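Local coordinates for protein Azi13 (PDB 5HMB) that probably acts as a PaaI-type hot-dog thioesterase, hydrolysing acyl thioesters such as naphthoyl ones in azinomycin biosynthesis, at residues N79-F84 with L121-Q126; S58-A63 with Q108-E113; G72-V77 with V127-L132. All blocks are in the same frame, centred on the assembly; numbering follows the deposited sequence. Where two conformers were deposited one is given.

Contact 1 of 3, residues N79-F84 with L121-Q126; sequences NSTDFF and LVARGQ
Phe-84 lies beside Arg-124, the two side chains running the same way, and the edge of its ring meets the arginine's aliphatic root, Phe-84 CE2 to Arg-124 CB 3.9 Å. With CG anti to the carbonyl carbon (chi1 -69°), the ring also reaches Leu-121, whose CD2 comes in at a slant, 4.0 Å from Phe-84 CE2. Water 1 sits at the edge of the Arg-124 guanidinium, accepting from NH1 at 2.6 Å and donating to Asp-82 OD2, and so joins two charges that do not touch directly. Over the guanidinium's centre lies Gln-126 NE2, while NH1 also bonds Gln-126 of the third subunit and Asp-82 OD1 salt-bridges Arg-128 of that subunit. On the face of the sheet that carries Thr-81 and Phe-83, Thr-81 OG1 donates to a lone pair of Asn-79 OD1 at 2.8 Å and packs against Gly-125 CA; Asn-79 ND2 bonds Glu-57 and Cys-53 O of helix 49-68. Paired backbone bonds join Ser-80 to Gln-126 and Asp-82 to Arg-124; Phe-84 N to Val-122 O (2.8 Å) closes the row. Against strand 107-115, Val-122 and Ala-123 share Thr-114 as their partner, a classic beta bulge in the antiparallel sheet of a hot-dog fold.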
loop_
_atom_site.group_PDB
_atom_site.type_symbol
_atom_site.label_atom_id
_atom_site.label_comp_id
_atom_site.label_asym_id
_atom_site.label_seq_id
_atom_site.Cartn_x
_atom_site.Cartn_y
_atom_site.Cartn_z
ATOM N N ASN A 79 -7.129 -2.580 0.556
ATOM C CA ASN A 79 -6.576 -3.842 1.025
ATOM C C ASN A 79 -5.176 -3.974 0.440
ATOM O O ASN A 79 -5.025 -4.077 -0.783
ATOM C CB ASN A 79 -7.463 -4.997 0.579
ATOM C CG ASN A 79 -6.932 -6.347 0.993
ATOM O OD1 ASN A 79 -5.738 -6.650 0.835
ATOM N ND2 ASN A 79 -7.822 -7.185 1.526
ATOM N N SER A 80 -4.173 -4.008 1.311
ATOM C CA SER A 80 -2.776 -4.143 0.910
ATOM C C SER A 80 -2.216 -5.391 1.576
ATOM O O SER A 80 -2.012 -5.407 2.795
ATOM C CB SER A 80 -1.979 -2.908 1.309
ATOM O OG SER A 80 -0.766 -2.848 0.597
ATOM N N THR A 81 -1.961 -6.428 0.782
ATOM C CA THR A 81 -1.519 -7.717 1.300
ATOM C C THR A 81 -0.162 -8.065 0.703
ATOM O O THR A 81 0.032 -7.953 -0.515
ATOM C CB THR A 81 -2.555 -8.811 1.001
ATOM O OG1 THR A 81 -3.784 -8.531 1.700
ATOM C CG2 THR A 81 -2.061 -10.199 1.425
ATOM N N ASP A 82 0.783 -8.432 1.572
ATOM C CA ASP A 82 2.077 -8.994 1.177
ATOM C C ASP A 82 2.018 -10.515 1.270
ATOM O O ASP A 82 1.450 -11.061 2.219
ATOM C CB ASP A 82 3.209 -8.497 2.078
ATOM C CG ASP A 82 3.510 -7.027 1.890
ATOM O OD1 ASP A 82 3.518 -6.572 0.734
ATOM O OD2 ASP A 82 3.754 -6.329 2.899
ATOM N N PHE A 83 2.612 -11.197 0.291
ATOM C CA PHE A 83 2.736 -12.648 0.313
ATOM C C PHE A 83 4.198 -12.966 0.588
ATOM O O PHE A 83 5.064 -12.602 -0.212
ATOM C CB PHE A 83 2.280 -13.266 -1.009
ATOM C CG PHE A 83 1.159 -12.529 -1.666
ATOM C CD1 PHE A 83 -0.105 -12.493 -1.082
ATOM C CD2 PHE A 83 1.349 -11.889 -2.884
ATOM C CE1 PHE A 83 -1.160 -11.810 -1.687
ATOM C CE2 PHE A 83 0.296 -11.207 -3.502
ATOM C CZ PHE A 83 -0.964 -11.165 -2.892
ATOM N N PHE A 84 4.471 -13.611 1.729
ATOM C CA PHE A 84 5.840 -13.834 2.191
ATOM C C PHE A 84 6.383 -15.223 1.908
ATOM O O PHE A 84 7.604 -15.389 1.862
ATOM C CB PHE A 84 5.958 -13.591 3.699
ATOM C CG PHE A 84 5.802 -12.164 4.078
ATOM C CD1 PHE A 84 6.762 -11.238 3.726
ATOM C CD2 PHE A 84 4.680 -11.739 4.768
ATOM C CE1 PHE A 84 6.612 -9.915 4.062
ATOM C CE2 PHE A 84 4.537 -10.419 5.122
ATOM C CZ PHE A 84 5.500 -9.504 4.755
ATOM N N LEU A 121 4.986 -16.826 9.184
ATOM C CA LEU A 121 4.100 -15.846 8.562
ATOM C C LEU A 121 4.088 -16.058 7.053
ATOM O O LEU A 121 5.099 -15.839 6.379
ATOM C CB LEU A 121 4.543 -14.433 8.929
ATOM C CG LEU A 121 3.666 -13.300 8.406
ATOM C CD1 LEU A 121 2.260 -13.382 8.962
ATOM C CD2 LEU A 121 4.298 -11.964 8.751
ATOM N N VAL A 122 2.944 -16.482 6.521
ATOM C CA VAL A 122 2.771 -16.736 5.093
ATOM C C VAL A 122 2.308 -15.489 4.344
ATOM O O VAL A 122 2.697 -15.263 3.196
ATOM C CB VAL A 122 1.772 -17.897 4.912
ATOM C CG1 VAL A 122 1.500 -18.167 3.431
ATOM C CG2 VAL A 122 2.292 -19.146 5.616
ATOM N N ALA A 123 1.428 -14.694 4.941
ATOM C CA ALA A 123 0.921 -13.503 4.278
ATOM C C ALA A 123 0.458 -12.547 5.356
ATOM O O ALA A 123 0.181 -12.956 6.485
ATOM C CB ALA A 123 -0.221 -13.830 3.308
ATOM N N ARG A 124 0.397 -11.260 5.005
ATOM C CA ARG A 124 -0.045 -10.240 5.946
ATOM C C ARG A 124 -0.688 -9.111 5.159
ATOM O O ARG A 124 -0.171 -8.721 4.103
ATOM C CB ARG A 124 1.107 -9.696 6.796
ATOM C CG ARG A 124 0.764 -8.486 7.693
ATOM C CD ARG A 124 1.919 -8.320 8.670
ATOM N NE ARG A 124 1.860 -7.142 9.536
ATOM C CZ ARG A 124 2.299 -5.936 9.181
ATOM N NH1 ARG A 124 2.790 -5.740 7.954
ATOM N NH2 ARG A 124 2.240 -4.924 10.039
ATOM N N GLY A 125 -1.812 -8.607 5.658
ATOM C CA GLY A 125 -2.540 -7.555 4.964
ATOM C C GLY A 125 -3.086 -6.498 5.908
ATOM O O GLY A 125 -3.467 -6.785 7.046
ATOM N N GLN A 126 -3.138 -5.263 5.405
ATOM C CA GLN A 126 -3.741 -4.133 6.100
ATOM C C GLN A 126 -5.011 -3.740 5.363
ATOM O O GLN A 126 -4.981 -3.549 4.145
ATOM C CB GLN A 126 -2.793 -2.934 6.151
ATOM C CG GLN A 126 -1.368 -3.296 6.505
ATOM C CD GLN A 126 -1.248 -3.805 7.929
ATOM O OE1 GLN A 126 -1.740 -3.163 8.861
ATOM N NE2 GLN A 126 -0.605 -4.967 8.105
HETATM O O HOH W 1 2.945 -7.196 5.749
#

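Contact 2 of 3, residues S58-A63 with Q108-E113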
loop_
_atom_site.group_PDB
_atom_site.type_symbol
_atom_site.label_atom_id
_atom_site.label_comp_id
_atom_site.label_asym_id
_atom_site.label_seq_id
_atom_site.Cartn_x
_atom_site.Cartn_y
_atom_site.Cartn_z
ATOM N N SER A 58 -11.831 -10.730 4.408
ATOM C CA SER A 58 -12.892 -11.380 5.188
ATOM C C SER A 58 -12.640 -11.274 6.688
ATOM O O SER A 58 -13.554 -10.957 7.461
ATOM C CB SER A 58 -13.009 -12.861 4.807
ATOM O OG SER A 58 -13.241 -13.074 3.430
ATOM N N VAL A 59 -11.423 -11.599 7.137
ATOM C CA VAL A 59 -11.197 -11.668 8.578
ATOM C C VAL A 59 -11.220 -10.267 9.191
ATOM O O VAL A 59 -11.779 -10.052 10.277
ATOM C CB VAL A 59 -9.893 -12.423 8.900
ATOM C CG1 VAL A 59 -9.713 -12.506 10.399
ATOM C CG2 VAL A 59 -9.912 -13.843 8.305
ATOM N N ALA A 60 -10.634 -9.288 8.506
ATOM C CA ALA A 60 -10.686 -7.922 9.013
ATOM C C ALA A 60 -12.119 -7.374 8.999
ATOM O O ALA A 60 -12.548 -6.721 9.962
ATOM C CB ALA A 60 -9.741 -7.032 8.203
ATOM N N SER A 61 -12.883 -7.639 7.930
ATOM C CA SER A 61 -14.253 -7.116 7.866
ATOM C C SER A 61 -15.109 -7.689 8.979
ATOM O O SER A 61 -15.951 -6.982 9.550
ATOM C CB SER A 61 -14.909 -7.437 6.519
ATOM O OG SER A 61 -14.485 -6.558 5.495
ATOM N N ALA A 62 -14.934 -8.981 9.274
ATOM C CA ALA A 62 -15.664 -9.591 10.380
ATOM C C ALA A 62 -15.385 -8.856 11.676
ATOM O O ALA A 62 -16.306 -8.558 12.442
ATOM C CB ALA A 62 -15.289 -11.068 10.525
ATOM N N ALA A 63 -14.110 -8.553 11.940
ATOM C CA ALA A 63 -13.769 -7.872 13.181
ATOM C C ALA A 63 -14.304 -6.446 13.187
ATOM O O ALA A 63 -14.849 -5.990 14.200
ATOM C CB ALA A 63 -12.263 -7.878 13.399
ATOM N N GLN A 108 -11.775 2.612 10.026
ATOM C CA GLN A 108 -11.075 1.564 10.755
ATOM C C GLN A 108 -9.931 1.025 9.897
ATOM O O GLN A 108 -10.064 0.914 8.672
ATOM C CB GLN A 108 -11.982 0.388 11.126
ATOM C CG GLN A 108 -13.206 0.738 11.966
ATOM C CD GLN A 108 -13.911 -0.507 12.464
ATOM O OE1 GLN A 108 -13.289 -1.388 13.066
ATOM N NE2 GLN A 108 -15.210 -0.603 12.190
ATOM N N VAL A 109 -8.818 0.672 10.544
ATOM C CA VAL A 109 -7.733 -0.076 9.918
ATOM C C VAL A 109 -7.430 -1.297 10.778
ATOM O O VAL A 109 -7.258 -1.175 11.994
ATOM C CB VAL A 109 -6.467 0.781 9.740
ATOM C CG1 VAL A 109 -5.345 -0.076 9.155
ATOM C CG2 VAL A 109 -6.750 1.959 8.848
ATOM N N TRP A 110 -7.354 -2.466 10.143
ATOM C CA TRP A 110 -7.022 -3.718 10.800
ATOM C C TRP A 110 -5.820 -4.349 10.108
ATOM O O TRP A 110 -5.601 -4.142 8.915
ATOM C CB TRP A 110 -8.201 -4.699 10.773
ATOM C CG TRP A 110 -9.305 -4.264 11.659
ATOM C CD1 TRP A 110 -10.167 -3.220 11.450
ATOM C CD2 TRP A 110 -9.656 -4.835 12.924
ATOM N NE1 TRP A 110 -11.045 -3.118 12.511
ATOM C CE2 TRP A 110 -10.748 -4.096 13.428
ATOM C CE3 TRP A 110 -9.153 -5.902 13.681
ATOM C CZ2 TRP A 110 -11.349 -4.391 14.658
ATOM C CZ3 TRP A 110 -9.750 -6.194 14.899
ATOM C CH2 TRP A 110 -10.835 -5.441 15.375
ATOM N N SER A 111 -5.049 -5.124 10.870
ATOM C CA SER A 111 -3.885 -5.852 10.373
ATOM C C SER A 111 -4.145 -7.343 10.526
ATOM O O SER A 111 -4.472 -7.812 11.621
ATOM C CB SER A 111 -2.623 -5.445 11.139
ATOM O OG SER A 111 -1.525 -6.261 10.789
ATOM N N VAL A 112 -4.015 -8.085 9.436
ATOM C CA VAL A 112 -4.336 -9.505 9.416
ATOM C C VAL A 112 -3.068 -10.269 9.076
ATOM O O VAL A 112 -2.468 -10.040 8.014
ATOM C CB VAL A 112 -5.448 -9.824 8.407
ATOM C CG1 VAL A 112 -5.803 -11.280 8.467
ATOM C CG2 VAL A 112 -6.664 -8.959 8.666
ATOM N N GLU A 113 -2.663 -11.172 9.962
ATOM C CA GLU A 113 -1.542 -12.074 9.696
ATOM C C GLU A 113 -2.060 -13.485 9.457
ATOM O O GLU A 113 -2.912 -13.981 10.205
ATOM C CB GLU A 113 -0.534 -12.088 10.849
ATOM C CG GLU A 113 0.095 -10.740 11.141
ATOM C CD GLU A 113 1.099 -10.812 12.263
ATOM O OE1 GLU A 113 1.327 -11.930 12.768
ATOM O OE2 GLU A 113 1.645 -9.755 12.645
#
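Ala-63 lays its methyl over one face of the Trp-110 indole, a CH-pi contact. Ala-63 CB stands 3.5 Å from the centroid of the six-membered ring and only 17° off its normal, with CZ3 and CH2 the nearest ring atoms. Trp-110 carries its CG anti to the carbonyl carbon (chi1 -70°), a turn that lays the indole beneath the helix with Ala-60 O over the same face as the methyl.

Aliphatic packing takes over toward Val-112. Ala-60 CB fits between two residues of the strand, 3.8 Å from Trp-110 CB and 3.7 Å from Val-112 CG2. Further along, the other branch of the valine, CG1, approaches Val-59 CB at 4.3 Å. The axes of segments 58-63 and 108-113 pass 8.3 Å apart, an approach that the small alanines probably help to allow.

The polar contribution comes from within the strand. Trp-110 NE1 donates to Gln-108 OE1 at 2.9 Å, nearly straight at 168° and in the indole plane, though the nitrogen stands above the plane of the amide carbonyl. Gln-108 NE2 in turn bonds Asn-131 OD1 and Ala-64 O, so the amide that helps hold the indole's rotation is itself anchored through its nitrogen. A long helix lying across the concave face of an antiparallel sheet is the sausage-in-bun arrangement of the hot-dog fold.

Contact 3 of 3, residues G72-V77 with V127-L132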
loop_
_atom_site.group_PDB
_atom_site.type_symbol
_atom_site.label_atom_id
_atom_site.label_comp_id
_atom_site.label_asym_id
_atom_site.label_seq_id
_atom_site.Cartn_x
_atom_site.Cartn_y
_atom_site.Cartn_z
ATOM N N GLY A 72 -23.814 1.077 12.990
ATOM C CA GLY A 72 -23.645 1.397 11.589
ATOM C C GLY A 72 -23.132 0.190 10.832
ATOM O O GLY A 72 -23.097 -0.925 11.353
ATOM N N THR A 73 -22.729 0.439 9.589
ATOM C CA THR A 73 -22.196 -0.628 8.755
ATOM C C THR A 73 -20.859 -0.224 8.145
ATOM O O THR A 73 -20.619 0.954 7.856
ATOM C CB THR A 73 -23.182 -1.010 7.655
ATOM O OG1 THR A 73 -22.653 -2.125 6.930
ATOM C CG2 THR A 73 -23.411 0.155 6.702
ATOM N N VAL A 74 -19.993 -1.223 7.943
ATOM C CA VAL A 74 -18.644 -1.007 7.422
ATOM C C VAL A 74 -18.567 -1.408 5.953
ATOM O O VAL A 74 -19.191 -2.374 5.502
ATOM C CB VAL A 74 -17.584 -1.767 8.248
ATOM C CG1 VAL A 74 -17.873 -1.627 9.730
ATOM C CG2 VAL A 74 -17.507 -3.224 7.840
ATOM N N VAL A 75 -17.771 -0.649 5.202
ATOM C CA VAL A 75 -17.581 -0.837 3.769
ATOM C C VAL A 75 -16.087 -0.850 3.500
ATOM O O VAL A 75 -15.369 0.055 3.939
ATOM C CB VAL A 75 -18.269 0.276 2.945
ATOM C CG1 VAL A 75 -17.983 1.620 3.546
ATOM C CG2 VAL A 75 -17.790 0.269 1.497
ATOM N N GLY A 76 -15.619 -1.883 2.802
ATOM C CA GLY A 76 -14.213 -1.948 2.452
ATOM C C GLY A 76 -13.791 -0.725 1.659
ATOM O O GLY A 76 -14.528 -0.225 0.803
ATOM N N VAL A 77 -12.617 -0.213 1.994
ATOM C CA VAL A 77 -11.998 0.899 1.290
ATOM C C VAL A 77 -10.759 0.459 0.512
ATOM O O VAL A 77 -10.597 0.815 -0.655
ATOM C CB VAL A 77 -11.644 2.037 2.265
ATOM C CG1 VAL A 77 -10.770 3.040 1.549
ATOM C CG2 VAL A 77 -12.913 2.683 2.797
ATOM N N VAL A 127 -6.113 -3.602 6.099
ATOM C CA VAL A 127 -7.433 -3.379 5.518
ATOM C C VAL A 127 -8.019 -2.099 6.113
ATOM O O VAL A 127 -8.184 -1.982 7.337
ATOM C CB VAL A 127 -8.371 -4.573 5.747
ATOM C CG1 VAL A 127 -9.764 -4.263 5.247
ATOM C CG2 VAL A 127 -7.849 -5.769 5.021
ATOM N N ARG A 128 -8.312 -1.137 5.244
ATOM C CA ARG A 128 -8.948 0.110 5.629
ATOM C C ARG A 128 -10.414 -0.007 5.265
ATOM O O ARG A 128 -10.740 -0.432 4.150
ATOM C CB ARG A 128 -8.318 1.309 4.919
ATOM C CG ARG A 128 -9.107 2.654 5.146
ATOM C CD ARG A 128 -8.379 3.830 4.477
ATOM N NE ARG A 128 -7.052 4.080 5.059
ATOM C CZ ARG A 128 -6.862 4.900 6.090
ATOM N NH1 ARG A 128 -7.912 5.515 6.634
ATOM N NH2 ARG A 128 -5.643 5.112 6.578
ATOM N N LEU A 129 -11.282 0.335 6.216
ATOM C CA LEU A 129 -12.721 0.275 6.047
ATOM C C LEU A 129 -13.349 1.582 6.515
ATOM O O LEU A 129 -12.812 2.281 7.375
ATOM C CB LEU A 129 -13.325 -0.886 6.836
ATOM C CG LEU A 129 -12.675 -2.261 6.684
ATOM C CD1 LEU A 129 -11.952 -2.648 7.962
ATOM C CD2 LEU A 129 -13.725 -3.300 6.323
ATOM N N HIS A 130 -14.501 1.898 5.948
ATOM C CA HIS A 130 -15.233 3.119 6.267
ATOM C C HIS A 130 -16.426 2.753 7.140
ATOM O O HIS A 130 -17.074 1.728 6.910
ATOM C CB HIS A 130 -15.667 3.808 4.969
ATOM C CG HIS A 130 -16.463 5.065 5.160
ATOM N ND1 HIS A 130 -15.986 6.160 5.851
ATOM C CD2 HIS A 130 -17.698 5.408 4.720
ATOM C CE1 HIS A 130 -16.900 7.115 5.846
ATOM N NE2 HIS A 130 -17.948 6.684 5.168
ATOM N N ASN A 131 -16.676 3.549 8.185
ATOM C CA ASN A 131 -17.856 3.362 9.033
ATOM C C ASN A 131 -19.008 4.189 8.484
ATOM O O ASN A 131 -18.927 5.422 8.458
ATOM C CB ASN A 131 -17.606 3.783 10.479
ATOM C CG ASN A 131 -16.486 3.019 11.135
ATOM O OD1 ASN A 131 -16.322 1.822 10.923
ATOM N ND2 ASN A 131 -15.723 3.710 11.964
ATOM N N LEU A 132 -20.079 3.518 8.071
ATOM C CA LEU A 132 -21.323 4.178 7.668
ATOM C C LEU A 132 -22.255 4.137 8.871
ATOM O O LEU A 132 -22.924 3.128 9.110
ATOM C CB LEU A 132 -21.953 3.488 6.462
ATOM C CG LEU A 132 -21.443 3.848 5.067
ATOM C CD1 LEU A 132 -22.348 3.229 4.020
ATOM C CD2 LEU A 132 -21.385 5.362 4.887
#
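Two long antiparallel strands of the hot-dog sheet, 72-83 and 121-133, pair here through the beginning of one and the end of the other. Thr-73 and Leu-132 exchange two backbone bonds, as do Val-75 and His-130; Val-77 N to Arg-128 O, 2.9 Å, adds a fifth. On the His-130 face, Val-75 CG1 sits between its own N and carbonyl carbon (chi1 45°), which brings it to 3.5 Å from His-130 CB and into the plane of the imidazole at its edge. Thr-73 CG2 runs alongside Leu-132 in the same direction, 3.6 Å from its CB. Val-77 splits its branches: CG1 follows the arginine chain, 3.9 Å from Arg-128 CD, while CG2 slants across to His-130 CB at 3.7 Å. Trimming Val-77 to an alanine would probably leave the Arg-128 stem and His-130 CB without the branches that pack on them. Val-77 also packs on Arg-128 of the fourth subunit. On the opposite face, Val-74 CG2 meets Leu-129 CD2 at 4.1 Å, near helix 49-68. Main-chain bonds thus set the register, while aliphatic branches pack both faces and brace the stem of an arginine whose guanidinium is held by Gln-107.

Contacts 1 and 3 are successive lengths of one strand pair, 72-83 with 121-133, and contact 1 is nested inside the chain loop that contact 3 closes. Contact 2 is the buried one, joining helix 49-68 to strand 107-115, the other neighbour of 121-133; Gly-125 O to Val-112 N ties it to contact 1, and Trp-110 O to Val-127 N to contact 3. Chemistry follows place. The helix-sheet core relies on methyls and an indole, whereas the partly buried strand pairs rely on backbone bonds. Contact 1 turns charged groups toward the third subunit, and contact 3 ends in exposed Thr-73 and Leu-132. Both strand contacts also touch the second subunit.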